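Molybdenum ABC transporter, periplasmic molybdenum-binding protein (Vibrio cholerae, PDB 4RXL) binds tungstate in a cleft between two lobes and probably delivers molybdate or tungstate to an ABC importer of the ModABC type. Local coordinates at residues T5-V18 against Q46-A59. Residues are numbered along the deposited sequence; the frame is centred on the assembly and turned at random.
Sequences TLHIYAASSMTNAV and QIEAGAPADLFISA. With WO4 (tungstate(VI)ion), chain B.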
# COMPACT_ATOMS: atom_id res chain seq x y z
N THR A 5 -5.44 23.48 10.57
CA THR A 5 -4.78 22.58 9.55
C THR A 5 -4.44 21.16 10.07
O THR A 5 -3.55 20.99 10.90
CB THR A 5 -3.47 23.20 9.01
OG1 THR A 5 -2.56 23.45 10.10
CG2 THR A 5 -3.73 24.51 8.29
N LEU A 6 -5.14 20.14 9.54
CA LEU A 6 -4.82 18.73 9.86
C LEU A 6 -3.87 18.12 8.83
O LEU A 6 -4.09 18.25 7.63
CB LEU A 6 -6.06 17.84 9.91
CG LEU A 6 -6.97 17.88 11.14
CD1 LEU A 6 -7.84 16.63 11.13
CD2 LEU A 6 -6.20 17.97 12.45
N HIS A 7 -2.84 17.42 9.31
CA HIS A 7 -1.84 16.77 8.48
C HIS A 7 -2.00 15.26 8.52
O HIS A 7 -1.91 14.64 9.56
CB HIS A 7 -0.45 17.09 9.02
CG HIS A 7 -0.06 18.52 8.86
ND1 HIS A 7 0.61 18.98 7.75
CD2 HIS A 7 -0.23 19.58 9.67
CE1 HIS A 7 0.83 20.27 7.88
NE2 HIS A 7 0.33 20.66 9.04
N ILE A 8 -2.29 14.69 7.37
CA ILE A 8 -2.52 13.28 7.22
C ILE A 8 -1.36 12.67 6.44
O ILE A 8 -1.08 13.04 5.30
CB ILE A 8 -3.83 13.01 6.46
CG1 ILE A 8 -5.01 13.56 7.24
CG2 ILE A 8 -3.99 11.51 6.23
CD1 ILE A 8 -6.27 13.67 6.41
N TYR A 9 -0.70 11.70 7.06
CA TYR A 9 0.39 10.95 6.44
C TYR A 9 -0.17 9.61 6.05
O TYR A 9 -0.68 8.91 6.92
CB TYR A 9 1.53 10.79 7.45
CG TYR A 9 2.50 11.95 7.52
CD1 TYR A 9 2.07 13.24 7.72
CD2 TYR A 9 3.87 11.74 7.40
CE1 TYR A 9 2.93 14.33 7.75
CE2 TYR A 9 4.76 12.79 7.46
CZ TYR A 9 4.30 14.08 7.64
OH TYR A 9 5.21 15.11 7.68
N ALA A 10 -0.10 9.19 4.79
CA ALA A 10 -0.73 7.95 4.36
C ALA A 10 0.12 7.20 3.35
O ALA A 10 0.67 7.79 2.42
CB ALA A 10 -2.09 8.21 3.75
N ALA A 11 0.16 5.87 3.51
CA ALA A 11 0.76 4.98 2.55
C ALA A 11 0.37 5.36 1.11
O ALA A 11 -0.79 5.69 0.81
CB ALA A 11 0.28 3.57 2.82
N SER A 12 1.33 5.29 0.22
CA SER A 12 1.09 5.61 -1.15
C SER A 12 -0.09 4.87 -1.77
O SER A 12 -0.78 5.44 -2.61
CB SER A 12 2.32 5.34 -1.99
OG SER A 12 3.39 6.19 -1.55
N SER A 13 -0.35 3.62 -1.39
CA SER A 13 -1.47 2.90 -1.99
C SER A 13 -2.82 3.54 -1.60
O SER A 13 -3.84 3.21 -2.19
CB SER A 13 -1.47 1.40 -1.58
OG SER A 13 -1.45 1.24 -0.17
N MET A 14 -2.82 4.38 -0.57
CA MET A 14 -4.03 5.11 -0.14
C MET A 14 -4.28 6.45 -0.85
O MET A 14 -5.30 7.13 -0.59
CB MET A 14 -3.99 5.30 1.38
CG MET A 14 -4.59 4.11 2.15
SD MET A 14 -6.44 4.11 2.21
CE MET A 14 -6.78 2.51 2.99
N THR A 15 -3.41 6.79 -1.81
CA THR A 15 -3.40 8.12 -2.41
C THR A 15 -4.79 8.50 -2.92
O THR A 15 -5.35 9.52 -2.52
CB THR A 15 -2.41 8.21 -3.57
OG1 THR A 15 -1.09 8.07 -3.04
CG2 THR A 15 -2.51 9.54 -4.29
N ASN A 16 -5.36 7.67 -3.79
CA ASN A 16 -6.58 8.04 -4.44
C ASN A 16 -7.77 8.01 -3.53
O ASN A 16 -8.57 8.92 -3.56
CB ASN A 16 -6.84 7.22 -5.70
CG ASN A 16 -5.70 7.37 -6.68
OD1 ASN A 16 -4.68 6.73 -6.54
ND2 ASN A 16 -5.87 8.23 -7.64
N ALA A 17 -7.85 7.00 -2.68
CA ALA A 17 -8.96 6.86 -1.75
C ALA A 17 -8.97 7.99 -0.74
O ALA A 17 -10.04 8.53 -0.47
CB ALA A 17 -8.89 5.51 -1.03
N VAL A 18 -7.80 8.36 -0.22
CA VAL A 18 -7.76 9.48 0.74
C VAL A 18 -8.10 10.78 0.02
O VAL A 18 -8.81 11.64 0.56
CB VAL A 18 -6.45 9.57 1.51
CG1 VAL A 18 -6.40 10.82 2.40
CG2 VAL A 18 -6.31 8.32 2.35
N GLN A 46 9.60 9.51 9.65
CA GLN A 46 9.48 10.97 9.64
C GLN A 46 8.69 11.48 10.83
O GLN A 46 9.12 12.42 11.52
CB GLN A 46 8.72 11.38 8.41
CG GLN A 46 9.51 11.32 7.14
CD GLN A 46 9.57 12.69 6.64
OE1 GLN A 46 8.70 13.12 5.88
NE2 GLN A 46 10.47 13.46 7.21
N ILE A 47 7.54 10.83 11.07
CA ILE A 47 6.76 11.12 12.29
C ILE A 47 7.59 10.95 13.58
O ILE A 47 7.56 11.78 14.47
CB ILE A 47 5.50 10.25 12.33
CG1 ILE A 47 4.57 10.61 11.15
CG2 ILE A 47 4.77 10.38 13.66
CD1 ILE A 47 3.45 9.62 10.90
N GLU A 48 8.35 9.85 13.67
CA GLU A 48 9.23 9.62 14.82
C GLU A 48 10.25 10.74 15.00
O GLU A 48 10.49 11.15 16.11
CB GLU A 48 9.94 8.28 14.69
CG GLU A 48 10.94 7.99 15.80
CD GLU A 48 11.67 6.68 15.60
OE1 GLU A 48 11.83 6.27 14.44
OE2 GLU A 48 12.05 6.05 16.59
N ALA A 49 10.79 11.24 13.89
CA ALA A 49 11.70 12.37 13.90
C ALA A 49 11.05 13.72 14.29
O ALA A 49 11.76 14.68 14.58
CB ALA A 49 12.35 12.47 12.53
N GLY A 50 9.72 13.78 14.31
CA GLY A 50 9.05 14.98 14.81
C GLY A 50 8.15 15.67 13.80
O GLY A 50 7.57 16.70 14.12
N ALA A 51 8.05 15.12 12.58
CA ALA A 51 7.22 15.71 11.52
C ALA A 51 5.81 15.95 12.03
O ALA A 51 5.25 15.08 12.69
CB ALA A 51 7.18 14.81 10.31
N PRO A 52 5.23 17.14 11.73
CA PRO A 52 3.86 17.37 12.19
C PRO A 52 2.91 16.48 11.42
O PRO A 52 2.89 16.43 10.18
CB PRO A 52 3.61 18.86 11.89
CG PRO A 52 4.94 19.44 11.58
CD PRO A 52 5.79 18.33 11.05
N ALA A 53 2.18 15.70 12.18
CA ALA A 53 1.32 14.71 11.61
C ALA A 53 0.24 14.51 12.64
O ALA A 53 0.53 14.36 13.82
CB ALA A 53 2.06 13.42 11.36
N ASP A 54 -1.00 14.60 12.20
CA ASP A 54 -2.14 14.39 13.08
C ASP A 54 -2.66 12.97 12.98
O ASP A 54 -3.12 12.40 13.96
CB ASP A 54 -3.23 15.41 12.76
CG ASP A 54 -2.77 16.85 13.03
OD1 ASP A 54 -2.65 17.22 14.22
OD2 ASP A 54 -2.51 17.61 12.06
N LEU A 55 -2.58 12.42 11.79
CA LEU A 55 -3.09 11.07 11.48
C LEU A 55 -2.10 10.36 10.61
O LEU A 55 -1.46 11.00 9.74
CB LEU A 55 -4.40 11.14 10.69
CG LEU A 55 -5.65 11.77 11.30
CD1 LEU A 55 -6.77 11.72 10.27
CD2 LEU A 55 -6.04 11.04 12.56
N PHE A 56 -2.03 9.05 10.78
CA PHE A 56 -1.18 8.17 9.99
C PHE A 56 -1.91 6.93 9.53
O PHE A 56 -2.49 6.23 10.32
CB PHE A 56 0.04 7.77 10.82
CG PHE A 56 1.00 6.78 10.13
CD1 PHE A 56 1.44 6.94 8.82
CD2 PHE A 56 1.47 5.70 10.83
CE1 PHE A 56 2.35 6.04 8.27
CE2 PHE A 56 2.35 4.79 10.26
CZ PHE A 56 2.80 4.98 8.99
N ILE A 57 -1.92 6.66 8.24
CA ILE A 57 -2.48 5.43 7.70
C ILE A 57 -1.34 4.63 7.12
O ILE A 57 -0.68 5.04 6.17
CB ILE A 57 -3.53 5.71 6.59
CG1 ILE A 57 -4.71 6.51 7.18
CG2 ILE A 57 -4.01 4.42 5.91
CD1 ILE A 57 -5.68 7.02 6.13
N SER A 58 -1.11 3.46 7.67
CA SER A 58 -0.06 2.55 7.19
C SER A 58 -0.62 1.43 6.34
O SER A 58 -1.78 1.05 6.50
CB SER A 58 0.61 1.95 8.42
OG SER A 58 1.66 1.08 8.06
N ALA A 59 0.19 0.86 5.44
CA ALA A 59 -0.20 -0.30 4.66
C ALA A 59 0.15 -1.63 5.34
O ALA A 59 -0.08 -2.71 4.75
CB ALA A 59 0.39 -0.21 3.28
W WO4 B . 2.95 1.30 0.55
O1 WO4 B . 4.12 2.13 -0.87
O2 WO4 B . 3.07 -0.73 0.70
O3 WO4 B . 3.43 2.12 2.37
O4 WO4 B . 0.97 1.71 0.12
O HOH W 1 4.11 17.30 8.00
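Two neighbouring parallel strands of one lobe of a periplasmic binding protein, 6-11 and 55-57, meet here along Ile8–Leu55, Tyr9–Phe56 and Ala10–Ile57, and their C-terminal ends open onto the tungstate pocket. The arrangement illustrates how a periplasmic binding protein presents an anion site beyond the C-terminal ends of parallel strands. Backbone bonds alternate across the pair: Tyr9 N gives an almost straight bond (178°) to Leu55 O, and Ala11 N reaches Ile57 O at 2.9 Å. At the other end the pairing is completed by a side chain. Asp54 OD2 accepts from His7 N at 2.8 Å through its anti lone pair, while His7 O accepts from both Asp54 N and Leu55 N; OD1 of the same carboxylate forms a salt bridge with Lys205.

The sheet's two faces are packed differently. On one, Ile57 sends CG2 across Met14 CG and slides CD1 past Val18 CG2, joining the strand to the 3-10 turn 12-14 and to helix 15-28, while Leu55 CD1 runs beside Ile8 CG1. On the other, the Tyr9 ring packs against helix 40-49, with Ile47 CG1 by its CD2, and against the turn after it. With CG beside the backbone N (chi1 -85°), the Tyr9 ring meets Ala53 CB over one face, a CH-pi contact 4.0 Å from the ring centroid. Ala51 CB packs against Tyr9 OH at 3.3 Å, and a water in the ring plane links that OH to Pro52 O.

Beyond the strand, Ser13 grips one tungstate oxygen twice: O4 accepts from Ser13 N at 2.8 Å and takes a very short bond from OG, with Ala11 CB and Ala59 CB alongside. Neutral hydroxyl and amide donors, joined by Ser40, Tyr171, Ala126 and Val153, thus hold the oxyanion, consistent with recognition by directed hydrogen bonds rather than by countercharge.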